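Local coordinates for glutathione peroxidase-like protein (Trypanosoma brucei, PDB 3DWV) that probably reduces hydroperoxides as a tryparedoxin-dependent peroxidase of the glutathione peroxidase family, caught here in its oxidised, disulfide-bonded form, at residues 56-61 with 99-104; 86-89 with 93-96; 50-55 with 69-74; 150-155 with 172-177; 29-34 with 39-44. The protein carries 1 engineered substitution. All coordinates share one frame; numbering follows the deposited sequence.

Interaction 1. Residues 56-61 with 99-104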
# COMPACT_ATOMS: atom_id res chain seq x y z
N SER A 56 6.85 1.23 -10.98
CA SER A 56 7.80 2.18 -11.54
C SER A 56 7.15 3.50 -11.94
O SER A 56 5.94 3.54 -12.25
CB SER A 56 8.42 1.58 -12.80
OG SER A 56 9.28 0.50 -12.44
N LYS A 57 7.95 4.55 -11.96
CA LYS A 57 7.46 5.90 -12.24
C LYS A 57 7.31 6.08 -13.75
O LYS A 57 8.34 6.20 -14.42
CB LYS A 57 8.41 6.97 -11.66
CG LYS A 57 7.98 8.38 -12.03
CD LYS A 57 8.94 9.43 -11.45
CE LYS A 57 10.34 9.28 -12.02
NZ LYS A 57 11.22 10.39 -11.47
N CYS A 58 6.06 6.15 -14.23
CA CYS A 58 5.88 6.40 -15.65
C CYS A 58 5.48 7.84 -15.94
O CYS A 58 5.61 8.28 -17.07
CB CYS A 58 4.81 5.47 -16.25
SG CYS A 58 5.19 3.71 -15.99
N GLY A 59 4.99 8.55 -14.93
CA GLY A 59 4.70 9.98 -15.03
C GLY A 59 3.40 10.31 -14.33
O GLY A 59 3.10 11.50 -14.10
N TYR A 60 2.49 9.35 -14.06
CA TYR A 60 1.14 9.58 -13.58
C TYR A 60 0.78 8.60 -12.47
O TYR A 60 1.13 7.42 -12.64
CB TYR A 60 0.06 9.48 -14.72
CG TYR A 60 0.50 10.51 -15.77
CD1 TYR A 60 0.29 11.88 -15.67
CD2 TYR A 60 1.24 10.05 -16.85
CE1 TYR A 60 0.74 12.79 -16.65
CE2 TYR A 60 1.70 10.92 -17.83
CZ TYR A 60 1.44 12.27 -17.73
OH TYR A 60 1.93 13.11 -18.70
N THR A 61 0.14 9.06 -11.38
CA THR A 61 -0.35 8.15 -10.34
C THR A 61 -1.79 8.48 -9.97
O THR A 61 -2.28 8.02 -8.92
CB THR A 61 0.56 8.21 -9.09
OG1 THR A 61 0.55 9.52 -8.51
CG2 THR A 61 2.04 7.94 -9.40
N GLU A 99 0.60 -3.01 -20.29
CA GLU A 99 1.42 -2.62 -21.44
C GLU A 99 2.14 -1.29 -21.20
O GLU A 99 3.06 -0.93 -21.93
CB GLU A 99 0.57 -2.51 -22.71
CG GLU A 99 -0.06 -3.83 -23.15
CD GLU A 99 -1.01 -3.59 -24.30
OE1 GLU A 99 -1.04 -2.44 -24.79
OE2 GLU A 99 -1.73 -4.52 -24.73
N GLU A 100 1.75 -0.60 -20.12
CA GLU A 100 2.38 0.69 -19.83
C GLU A 100 3.89 0.60 -19.69
O GLU A 100 4.63 1.44 -20.18
CB GLU A 100 1.79 1.26 -18.54
CG GLU A 100 2.46 2.56 -18.12
CD GLU A 100 1.66 3.21 -17.00
OE1 GLU A 100 1.24 2.47 -16.09
OE2 GLU A 100 1.48 4.44 -17.07
N ILE A 101 4.40 -0.42 -18.98
CA ILE A 101 5.86 -0.49 -18.83
C ILE A 101 6.47 -1.11 -20.05
O ILE A 101 7.68 -1.08 -20.28
CB ILE A 101 6.19 -1.20 -17.51
CG1 ILE A 101 5.46 -0.46 -16.38
CG2 ILE A 101 7.67 -1.36 -17.30
CD1 ILE A 101 6.31 0.36 -15.44
N LYS A 102 5.63 -1.68 -20.94
CA LYS A 102 6.25 -2.20 -22.16
C LYS A 102 6.40 -1.08 -23.18
O LYS A 102 7.43 -0.97 -23.86
CB LYS A 102 5.45 -3.38 -22.70
CG LYS A 102 4.18 -3.00 -23.44
CD LYS A 102 4.11 -3.57 -24.84
CE LYS A 102 2.68 -3.74 -25.33
NZ LYS A 102 2.21 -2.53 -26.06
N GLU A 103 5.38 -0.23 -23.28
CA GLU A 103 5.30 0.85 -24.24
C GLU A 103 6.19 2.02 -23.90
O GLU A 103 6.77 2.68 -24.77
CB GLU A 103 3.83 1.33 -24.34
CG GLU A 103 3.56 2.13 -25.59
CD GLU A 103 2.16 2.61 -25.86
OE1 GLU A 103 1.20 2.22 -25.16
OE2 GLU A 103 2.00 3.40 -26.82
N PHE A 104 6.26 2.36 -22.63
CA PHE A 104 6.91 3.60 -22.22
C PHE A 104 8.09 3.38 -21.27
O PHE A 104 8.28 2.42 -20.53
CB PHE A 104 5.82 4.45 -21.56
CG PHE A 104 4.62 4.76 -22.44
CD1 PHE A 104 4.78 5.55 -23.56
CD2 PHE A 104 3.36 4.28 -22.14
CE1 PHE A 104 3.70 5.86 -24.38
CE2 PHE A 104 2.27 4.56 -22.94
CZ PHE A 104 2.44 5.36 -24.07
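C58 faces two neighbours on the short helix 100-103 at once. Its SG lies 3.6 Å from I101 CD1 and equally 3.6 Å from E100 CG, while C58 CB sits 3.6 Å from E100 OE2. The sulfur therefore rests between a methyl group and the flank of a glutamate side chain. E100 reaches it by running extended beyond CG, with CG trans to the backbone N (chi1 176°), so that the carboxylate passes alongside the CB-SG bond. I101 turns CG1 toward its own backbone N, which sends CD1 out to segment 56-61, where it touches S56 CB at 3.6 Å as well as the sulfur. C58 is the predicted active-site cysteine of this thioredoxin-fold peroxidase, and in this oxidised structure SG is bonded to SG of C106, just past the helix. I101 and S56 both pack on C106 too, so the disulfide lies among the same side chains. No hydrogen bond joins 56-61 to 99-104; apart from the carboxylate lying beside C58, the touching atoms are carbon and sulfur, and the patch is at the protein surface.

Interaction 2. Residues 86-89 with 93-96. Engineered in segment 86-89: S87 (natural residue Cys).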
# COMPACT_ATOMS: atom_id res chain seq x y z
N PRO A 86 6.15 -2.20 -3.83
CA PRO A 86 6.13 -2.20 -5.30
C PRO A 86 5.75 -3.58 -5.86
O PRO A 86 6.18 -4.60 -5.30
CB PRO A 86 7.56 -1.84 -5.68
CG PRO A 86 8.18 -1.34 -4.41
CD PRO A 86 7.54 -2.14 -3.31
N SER A 87 4.96 -3.59 -6.92
CA SER A 87 4.61 -4.85 -7.58
C SER A 87 5.79 -5.40 -8.36
O SER A 87 6.52 -4.63 -9.00
CB SER A 87 3.45 -4.68 -8.56
OG SER A 87 3.27 -5.89 -9.31
N ASN A 88 5.98 -6.72 -8.36
CA ASN A 88 7.04 -7.30 -9.20
C ASN A 88 6.60 -7.47 -10.65
O ASN A 88 7.34 -8.04 -11.47
CB ASN A 88 7.47 -8.66 -8.64
CG ASN A 88 6.34 -9.67 -8.67
OD1 ASN A 88 5.28 -9.49 -9.27
ND2 ASN A 88 6.52 -10.82 -8.01
N GLN A 89 5.39 -7.00 -11.00
CA GLN A 89 4.87 -7.03 -12.37
C GLN A 89 4.83 -8.41 -13.00
O GLN A 89 4.71 -8.55 -14.21
CB GLN A 89 5.70 -6.12 -13.29
CG GLN A 89 5.69 -4.69 -12.78
CD GLN A 89 4.33 -4.04 -12.68
OE1 GLN A 89 3.48 -4.29 -13.54
NE2 GLN A 89 4.10 -3.21 -11.66
N GLN A 93 -1.47 -10.10 -14.12
CA GLN A 93 -2.63 -9.71 -13.36
C GLN A 93 -2.33 -8.66 -12.30
O GLN A 93 -3.21 -8.41 -11.45
CB GLN A 93 -3.21 -10.96 -12.67
CG GLN A 93 -2.40 -11.40 -11.47
CD GLN A 93 -0.99 -11.89 -11.78
OE1 GLN A 93 -0.81 -12.70 -12.67
NE2 GLN A 93 0.05 -11.38 -11.12
N GLU A 94 -1.14 -8.05 -12.36
CA GLU A 94 -0.82 -7.02 -11.35
C GLU A 94 -1.55 -5.71 -11.62
O GLU A 94 -2.13 -5.50 -12.70
CB GLU A 94 0.71 -6.83 -11.32
CG GLU A 94 1.38 -8.09 -10.74
CD GLU A 94 1.03 -8.30 -9.27
OE1 GLU A 94 1.45 -7.47 -8.42
OE2 GLU A 94 0.35 -9.32 -9.01
N PRO A 95 -1.62 -4.86 -10.61
CA PRO A 95 -2.39 -3.63 -10.75
C PRO A 95 -1.89 -2.81 -11.93
O PRO A 95 -0.74 -2.89 -12.30
CB PRO A 95 -2.14 -2.87 -9.44
CG PRO A 95 -1.77 -3.95 -8.44
CD PRO A 95 -1.02 -4.97 -9.24
N GLY A 96 -2.84 -2.05 -12.47
CA GLY A 96 -2.56 -1.14 -13.54
C GLY A 96 -2.55 -1.86 -14.90
O GLY A 96 -2.92 -3.03 -15.12
O HOH W 1 1.83 -2.24 -12.05
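An ST turn opens the loop that follows strand 81-86: S87 OG accepts the backbone N-H of Q89 at 2.9 Å, in a nearly straight bond (163°). The same hydroxyl then donates across the contact to E94 OE1, with S87 OG and E94 OE1 only 2.6 Å apart. S87 is an engineered residue, cysteine in the natural protein, so this bond belongs to the variant. Its OG stands trans to the backbone N (chi1 172°), which directs the hydroxyl at the glutamate. E94 CG lies 4.0 Å from Q89 CA, and the bend at chi2 (-66°) turns the carboxylate to the hydroxyl of S87. Both carboxylate oxygens use their anti lone pairs here, OE1 for S87 and OE2 for the amide of Q93; E94 OE2 lies in the amide plane of Q93, 3.0 Å from Q93 NE2. Further bonds come from V121 N to OE1 and from N120 ND2 and N122 N to OE2, so the buried carboxylate is gripped from several directions, which probably stabilises its charge. A water closes the other end, accepting from Q89 NE2 at a doubtfully short 2.5 Å and donating to P95 O at 2.7 Å. Along the chain the turn falls between strand 81-86 and helix 100-103, and it lies beside strand 49-54: P86 packs on V54 and P95 on N53, while the backbone of S87 bonds to V54.

Interaction 3. Residues 50-55 with 69-74. Unlike the reference sequence in segment 69-74: T70 (reference Ala).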
# COMPACT_ATOMS: atom_id res chain seq x y z
N LEU A 50 -0.59 3.99 6.58
CA LEU A 50 -1.19 3.79 5.28
C LEU A 50 -0.28 2.89 4.44
O LEU A 50 0.91 3.24 4.41
CB LEU A 50 -1.28 5.10 4.51
CG LEU A 50 -2.59 5.86 4.41
CD1 LEU A 50 -2.37 7.07 3.50
CD2 LEU A 50 -3.74 4.99 3.93
N ILE A 51 -0.86 1.84 3.84
CA ILE A 51 -0.04 0.94 3.03
C ILE A 51 -0.49 1.00 1.58
O ILE A 51 -1.62 0.63 1.25
CB ILE A 51 -0.07 -0.50 3.54
CG1 ILE A 51 0.36 -0.58 5.02
CG2 ILE A 51 0.79 -1.40 2.64
CD1 ILE A 51 0.27 -2.02 5.57
N TYR A 52 0.45 1.51 0.77
CA TYR A 52 0.24 1.58 -0.65
C TYR A 52 0.94 0.51 -1.49
O TYR A 52 2.07 0.15 -1.10
CB TYR A 52 0.81 2.90 -1.14
CG TYR A 52 0.07 4.17 -0.81
CD1 TYR A 52 0.24 4.84 0.38
CD2 TYR A 52 -0.80 4.72 -1.76
CE1 TYR A 52 -0.46 6.03 0.65
CE2 TYR A 52 -1.48 5.90 -1.50
CZ TYR A 52 -1.31 6.55 -0.30
OH TYR A 52 -1.99 7.73 -0.05
N ASN A 53 0.33 0.05 -2.57
CA ASN A 53 1.08 -0.67 -3.61
C ASN A 53 1.56 0.32 -4.66
O ASN A 53 0.82 1.25 -4.98
CB ASN A 53 0.26 -1.80 -4.25
CG ASN A 53 -1.02 -1.28 -4.93
OD1 ASN A 53 -1.95 -0.93 -4.21
ND2 ASN A 53 -1.11 -1.24 -6.26
N VAL A 54 2.78 0.14 -5.18
CA VAL A 54 3.33 1.15 -6.12
C VAL A 54 3.91 0.38 -7.29
O VAL A 54 3.87 -0.87 -7.36
CB VAL A 54 4.34 2.07 -5.41
CG1 VAL A 54 3.72 2.75 -4.16
CG2 VAL A 54 5.57 1.29 -4.97
N ALA A 55 4.47 1.11 -8.21
CA ALA A 55 5.09 0.51 -9.39
C ALA A 55 6.09 1.53 -9.94
O ALA A 55 6.17 2.64 -9.38
CB ALA A 55 4.04 0.10 -10.42
N THR A 69 2.65 11.37 -0.11
CA THR A 69 3.80 12.12 0.41
C THR A 69 3.34 13.23 1.34
O THR A 69 3.91 13.48 2.42
CB THR A 69 4.59 12.69 -0.78
OG1 THR A 69 5.14 11.59 -1.57
CG2 THR A 69 5.73 13.57 -0.32
N THR A 70 2.28 13.91 0.88
CA THR A 70 1.67 14.92 1.72
C THR A 70 1.27 14.38 3.09
O THR A 70 1.59 15.01 4.11
CB THR A 70 0.40 15.50 1.07
OG1 THR A 70 0.82 16.13 -0.17
CG2 THR A 70 -0.22 16.55 2.00
N LEU A 71 0.59 13.21 3.12
CA LEU A 71 0.14 12.70 4.43
C LEU A 71 1.33 12.26 5.26
O LEU A 71 1.38 12.54 6.48
CB LEU A 71 -0.81 11.52 4.27
CG LEU A 71 -2.18 11.83 3.66
CD1 LEU A 71 -2.90 10.58 3.17
CD2 LEU A 71 -3.00 12.58 4.68
N TYR A 72 2.26 11.56 4.66
CA TYR A 72 3.49 11.17 5.34
C TYR A 72 4.18 12.33 6.03
O TYR A 72 4.51 12.32 7.23
CB TYR A 72 4.43 10.54 4.30
CG TYR A 72 5.71 10.04 4.93
CD1 TYR A 72 5.69 9.00 5.85
CD2 TYR A 72 6.91 10.65 4.61
CE1 TYR A 72 6.85 8.52 6.45
CE2 TYR A 72 8.08 10.18 5.21
CZ TYR A 72 8.04 9.14 6.11
OH TYR A 72 9.24 8.74 6.66
N ASN A 73 4.43 13.42 5.28
CA ASN A 73 5.19 14.54 5.84
C ASN A 73 4.36 15.31 6.85
O ASN A 73 4.89 15.83 7.84
CB ASN A 73 5.67 15.47 4.71
CG ASN A 73 6.81 14.87 3.90
OD1 ASN A 73 7.65 14.13 4.45
ND2 ASN A 73 6.83 15.22 2.61
N LYS A 74 3.06 15.41 6.63
CA LYS A 74 2.19 16.09 7.58
C LYS A 74 2.11 15.41 8.93
O LYS A 74 2.04 16.11 9.94
CB LYS A 74 0.78 16.13 6.97
CG LYS A 74 -0.18 16.91 7.85
CD LYS A 74 -0.92 17.95 7.04
CE LYS A 74 -2.18 17.35 6.46
NZ LYS A 74 -3.27 18.39 6.35
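L50 and L71 meet methyl to methyl, CD1 against CD1 at 3.6 Å, with the two side chains running obliquely past one another. L50 comes up from strand 49-54 and L71 comes down from helix 64-75, each pointing its CB at the other segment. The touch itself is made by the terminal CD1 methyls. On the helix, L71 turns CG away from its carbonyl carbon and alongside the backbone N (chi1 -68°), which sends the branch out of the helix toward the sheet. L50 holds a less usual first torsion (chi1 -102°), well away from the staggered values, and it is in this setting that its CD1 meets L71 CD1. Y52, two residues further along the same face of the strand, also points at the helix; its OH stops 4.4 Å from L71 CD1, so the phenol comes near the leucine with its polar end.

The strand and helix are the first two elements of the beta-alpha-beta unit made by strand 49-54, helix 64-75 and strand 81-86, part of the thioredoxin fold. Helix 171-181 packs against the same region, where its I174 touches Y52.

L50, Y52 and L71 are all buried, and no hydrogen bond crosses between the segments. This contact therefore rests on dispersion and the exclusion of water, with one close methyl pair and one more distant phenol, and no directional bond between these segments adds to it.

Interaction 4. Residues 150-155 with 172-177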
# COMPACT_ATOMS: atom_id res chain seq x y z
N PHE A 150 -1.04 2.60 -6.51
CA PHE A 150 -1.32 3.59 -5.47
C PHE A 150 -2.70 3.42 -4.84
O PHE A 150 -3.28 4.33 -4.22
CB PHE A 150 -1.17 5.07 -5.93
CG PHE A 150 0.32 5.43 -5.83
CD1 PHE A 150 1.20 5.10 -6.85
CD2 PHE A 150 0.82 6.11 -4.73
CE1 PHE A 150 2.54 5.45 -6.72
CE2 PHE A 150 2.15 6.43 -4.58
CZ PHE A 150 3.04 6.10 -5.61
N THR A 151 -3.26 2.21 -4.90
CA THR A 151 -4.33 1.86 -3.95
C THR A 151 -3.72 1.81 -2.56
O THR A 151 -2.52 1.50 -2.41
CB THR A 151 -4.97 0.52 -4.30
OG1 THR A 151 -5.70 0.72 -5.51
CG2 THR A 151 -5.98 0.00 -3.26
N SER A 152 -4.51 2.18 -1.52
CA SER A 152 -3.98 2.09 -0.15
C SER A 152 -5.00 1.48 0.80
O SER A 152 -6.21 1.47 0.54
CB SER A 152 -3.54 3.45 0.40
OG SER A 152 -4.56 4.42 0.40
N PHE A 153 -4.40 1.00 1.91
CA PHE A 153 -5.16 0.55 3.04
C PHE A 153 -4.77 1.38 4.27
O PHE A 153 -3.59 1.50 4.58
CB PHE A 153 -4.94 -0.92 3.37
CG PHE A 153 -5.39 -1.83 2.21
CD1 PHE A 153 -4.53 -2.09 1.13
CD2 PHE A 153 -6.68 -2.36 2.27
CE1 PHE A 153 -5.01 -2.92 0.13
CE2 PHE A 153 -7.14 -3.17 1.24
CZ PHE A 153 -6.30 -3.41 0.16
N LEU A 154 -5.78 1.93 4.93
CA LEU A 154 -5.57 2.58 6.23
C LEU A 154 -5.67 1.54 7.36
O LEU A 154 -6.64 0.78 7.43
CB LEU A 154 -6.59 3.67 6.45
CG LEU A 154 -6.42 4.55 7.67
CD1 LEU A 154 -5.14 5.36 7.72
CD2 LEU A 154 -7.61 5.53 7.71
N ILE A 155 -4.63 1.52 8.18
CA ILE A 155 -4.46 0.54 9.25
C ILE A 155 -4.61 1.25 10.60
O ILE A 155 -4.00 2.34 10.79
CB ILE A 155 -3.05 -0.06 9.14
CG1 ILE A 155 -2.69 -0.52 7.72
CG2 ILE A 155 -2.90 -1.14 10.20
CD1 ILE A 155 -3.66 -1.51 7.10
N LYS A 172 -8.12 15.17 1.96
CA LYS A 172 -9.25 15.40 2.89
C LYS A 172 -10.09 14.17 3.17
O LYS A 172 -10.59 13.90 4.28
CB LYS A 172 -10.11 16.53 2.32
CG LYS A 172 -11.15 17.05 3.28
CD LYS A 172 -10.55 17.57 4.58
CE LYS A 172 -11.15 18.89 5.03
NZ LYS A 172 -11.16 19.02 6.51
N ASP A 173 -10.30 13.32 2.16
CA ASP A 173 -11.05 12.08 2.33
C ASP A 173 -10.30 11.13 3.26
O ASP A 173 -10.87 10.42 4.05
CB ASP A 173 -11.27 11.39 0.99
CG ASP A 173 -12.40 12.02 0.20
OD1 ASP A 173 -13.20 12.81 0.76
OD2 ASP A 173 -12.48 11.72 -1.02
N ILE A 174 -9.00 11.13 3.15
CA ILE A 174 -8.23 10.17 3.95
C ILE A 174 -8.13 10.73 5.36
O ILE A 174 -8.30 10.01 6.33
CB ILE A 174 -6.89 9.86 3.26
CG1 ILE A 174 -7.03 9.14 1.92
CG2 ILE A 174 -6.00 9.03 4.17
CD1 ILE A 174 -5.77 8.60 1.27
N GLU A 175 -7.88 12.02 5.49
CA GLU A 175 -7.90 12.69 6.78
C GLU A 175 -9.19 12.47 7.58
O GLU A 175 -9.11 12.29 8.81
CB GLU A 175 -7.66 14.21 6.56
CG GLU A 175 -6.19 14.51 6.35
CD GLU A 175 -5.94 16.00 6.23
OE1 GLU A 175 -6.86 16.77 5.82
OE2 GLU A 175 -4.81 16.44 6.54
N GLU A 176 -10.37 12.47 6.95
CA GLU A 176 -11.62 12.18 7.67
C GLU A 176 -11.51 10.92 8.53
O GLU A 176 -11.98 10.87 9.67
CB GLU A 176 -12.79 12.02 6.71
CG GLU A 176 -12.95 13.04 5.62
CD GLU A 176 -12.98 14.48 6.11
OE1 GLU A 176 -11.90 15.11 6.22
OE2 GLU A 176 -14.08 14.99 6.39
N LYS A 177 -10.87 9.88 7.98
CA LYS A 177 -10.66 8.61 8.66
C LYS A 177 -9.41 8.62 9.55
O LYS A 177 -9.40 8.06 10.67
CB LYS A 177 -10.48 7.46 7.66
CG LYS A 177 -11.55 7.29 6.60
CD LYS A 177 -12.94 7.51 7.17
CE LYS A 177 -13.99 7.24 6.08
NZ LYS A 177 -15.29 7.82 6.47
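L154 CD2 presses into K177 CB at 3.5 Å, tighter than usual for two carbons, where strand 152-155 meets helix 171-181 in the three-layer sandwich of the thioredoxin fold. The side chains cross at about a right angle. L154 is set up for this by holding CG trans to its backbone N (chi1 -173°), which carries the isobutyl group out from the strand until one methyl lies against the helix, 4.0 Å from K177 C as well. What it meets is thus the root of the lysine and the backbone beside it.

Beyond that root, K177 behaves differently. It bends at chi2 (-41°), and the rest of the chain leads away from the strand, so the aliphatic base is packed while the residue as a whole remains exposed. On its way the side chain touches E163 and F165 of the neighbouring strand 161-165.

A second, looser part lies a turn back along the helix. There I174 and S152 face each other, both buried, but I174 CD1 stays 4.4 Å from S152 OG in the conformer given. I174 also packs on T67 and L71 of helix 64-75, so it sits between the two helices and the sheet. The outer face of the helix is left to charged residues such as K172, D173 and E176, all exposed, whereas the buried E175 turns toward helix 64-75. There, E175 OE2 takes up K74 NZ in a salt bridge and Y75 OH in a hydrogen bond.

Interaction 5. Residues 29-34 with 39-44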
# COMPACT_ATOMS: atom_id res chain seq x y z
N PHE A 29 2.25 -10.86 9.59
CA PHE A 29 2.76 -11.14 8.26
C PHE A 29 4.22 -10.76 8.09
O PHE A 29 4.67 -9.80 8.73
CB PHE A 29 1.87 -10.44 7.19
CG PHE A 29 0.43 -10.91 7.28
CD1 PHE A 29 0.04 -12.02 6.53
CD2 PHE A 29 -0.54 -10.31 8.08
CE1 PHE A 29 -1.25 -12.53 6.58
CE2 PHE A 29 -1.84 -10.79 8.16
CZ PHE A 29 -2.20 -11.93 7.42
N GLU A 30 4.91 -11.56 7.26
CA GLU A 30 6.33 -11.39 6.98
C GLU A 30 6.59 -10.28 5.98
O GLU A 30 5.94 -10.32 4.89
CB GLU A 30 6.92 -12.69 6.37
CG GLU A 30 8.42 -12.59 6.24
CD GLU A 30 9.08 -13.95 5.98
OE1 GLU A 30 8.36 -14.82 5.43
OE2 GLU A 30 10.27 -14.15 6.29
N VAL A 31 7.45 -9.33 6.28
CA VAL A 31 7.81 -8.26 5.33
C VAL A 31 9.31 -8.16 5.28
O VAL A 31 10.07 -8.06 6.27
CB VAL A 31 7.14 -6.93 5.76
CG1 VAL A 31 7.55 -5.76 4.90
CG2 VAL A 31 5.59 -7.05 5.77
N LEU A 32 9.80 -8.17 4.03
CA LEU A 32 11.18 -7.80 3.74
C LEU A 32 11.27 -6.40 3.12
O LEU A 32 10.43 -6.00 2.28
CB LEU A 32 11.85 -8.80 2.79
CG LEU A 32 11.78 -10.29 3.12
CD1 LEU A 32 12.66 -11.03 2.09
CD2 LEU A 32 12.21 -10.61 4.55
N ASP A 33 12.30 -5.65 3.58
CA ASP A 33 12.56 -4.32 3.03
C ASP A 33 13.19 -4.40 1.64
O ASP A 33 13.42 -5.48 1.10
CB ASP A 33 13.48 -3.52 3.94
CG ASP A 33 14.89 -4.03 4.13
OD1 ASP A 33 15.42 -4.73 3.26
OD2 ASP A 33 15.54 -3.70 5.17
N ALA A 34 13.54 -3.24 1.08
CA ALA A 34 14.03 -3.21 -0.30
C ALA A 34 15.37 -3.90 -0.50
O ALA A 34 15.73 -4.21 -1.64
CB ALA A 34 14.08 -1.75 -0.77
N TYR A 39 11.98 -6.88 7.82
CA TYR A 39 11.61 -5.51 8.23
C TYR A 39 10.77 -5.55 9.50
O TYR A 39 9.78 -6.27 9.55
CB TYR A 39 10.89 -4.79 7.09
CG TYR A 39 10.45 -3.39 7.40
CD1 TYR A 39 11.34 -2.32 7.32
CD2 TYR A 39 9.13 -3.11 7.77
CE1 TYR A 39 10.93 -1.03 7.60
CE2 TYR A 39 8.74 -1.82 8.05
CZ TYR A 39 9.63 -0.78 7.97
OH TYR A 39 9.21 0.50 8.26
N ASN A 40 11.17 -4.80 10.52
CA ASN A 40 10.44 -4.64 11.77
C ASN A 40 9.14 -3.83 11.56
O ASN A 40 9.09 -2.63 11.76
CB ASN A 40 11.30 -3.96 12.84
CG ASN A 40 10.75 -4.10 14.25
OD1 ASN A 40 11.34 -3.66 15.24
ND2 ASN A 40 9.60 -4.75 14.37
N LEU A 41 8.12 -4.56 11.14
CA LEU A 41 6.80 -3.99 10.89
C LEU A 41 6.13 -3.64 12.22
O LEU A 41 5.41 -2.68 12.42
CB LEU A 41 5.95 -4.98 10.12
CG LEU A 41 4.62 -4.55 9.54
CD1 LEU A 41 4.86 -3.57 8.40
CD2 LEU A 41 3.82 -5.73 9.02
N VAL A 42 6.37 -4.49 13.24
CA VAL A 42 5.67 -4.20 14.49
C VAL A 42 6.14 -2.90 15.12
O VAL A 42 5.47 -2.36 16.05
CB VAL A 42 5.86 -5.39 15.45
CG1 VAL A 42 7.21 -5.26 16.13
CG2 VAL A 42 4.73 -5.48 16.48
N GLN A 43 7.25 -2.31 14.65
CA GLN A 43 7.67 -1.01 15.19
C GLN A 43 6.54 0.02 15.04
O GLN A 43 6.40 0.91 15.88
CB GLN A 43 8.94 -0.49 14.53
CG GLN A 43 8.78 0.15 13.15
CD GLN A 43 10.12 0.54 12.57
OE1 GLN A 43 10.72 1.56 12.92
NE2 GLN A 43 10.65 -0.29 11.66
N HIS A 44 5.73 -0.15 14.00
CA HIS A 44 4.64 0.75 13.70
C HIS A 44 3.38 0.48 14.50
O HIS A 44 2.44 1.27 14.37
CB HIS A 44 4.33 0.71 12.18
CG HIS A 44 5.56 1.03 11.38
ND1 HIS A 44 6.25 2.23 11.47
CD2 HIS A 44 6.23 0.27 10.48
CE1 HIS A 44 7.30 2.19 10.65
NE2 HIS A 44 7.31 1.01 10.03
O HOH W 2 8.80 -8.93 8.82
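V31 lies side by side with Y39, both side chains pointing the same way, and its CG1 comes to 4.1 Å from Y39 CB. The other methyl of V31 does a separate job: CG2 meets L41 CD2 at 3.9 Å, and there the two side chains cross at about a right angle. V31 can serve both partners because CG1 stands trans to the backbone N (chi1 175°), leaving CG2 on the side next to that nitrogen, over toward L41. D33 CB approaches the ring obliquely too, from the same side of its plane as V31 CG1, 4.2 Å from Y39 CD1. In the carboxylate of D33, OD1 is hydrogen-bonded to D35 N and OD2 forms a salt bridge with K37 NZ.

These residues belong to the polypeptide that leads up to strand 49-54 in the thioredoxin fold, where the chain doubles back on itself. One backbone hydrogen bond holds the two arms together, from Y39 N to V31 O at 2.7 Å, its donor tilted 21° out of the carbonyl plane. A water extends the pairing by accepting from V31 N and donating to Y39 O, so both backbones are linked twice, once directly and once through solvent. Next along the chain, N40 is the centre of an inverse gamma turn, and a 3-10 segment, 42-44, follows. That segment brings H44 back to the tyrosine: Y39 OH and H44 NE2 are hydrogen-bonded at 2.6 Å. Below, V31 packs on F85, and Y39 and L41 both pack on L83, laying the loop along edge strand 81-86.

From the N terminus, interaction 5 closes first, a short loop ahead of strand 49-54 that lies against strand 81-86. Interaction 3 follows, joining strand 49-54 to helix 64-75. Interaction 1 starts just past that strand, at 56-61, and closes only at 99-104, so interactions 1 and 3 cross along the chain. Interaction 2, the tight turn of 86-89 with 93-96, falls wholly within the span of interaction 1 and touches interaction 3 where the loop borders strand 49-54. Interaction 4 comes last, tying strand 152-155 to helix 171-181. It shares the sheet with interaction 3, their centres about 9 Å apart, and meets interaction 1 where T61 packs on F150.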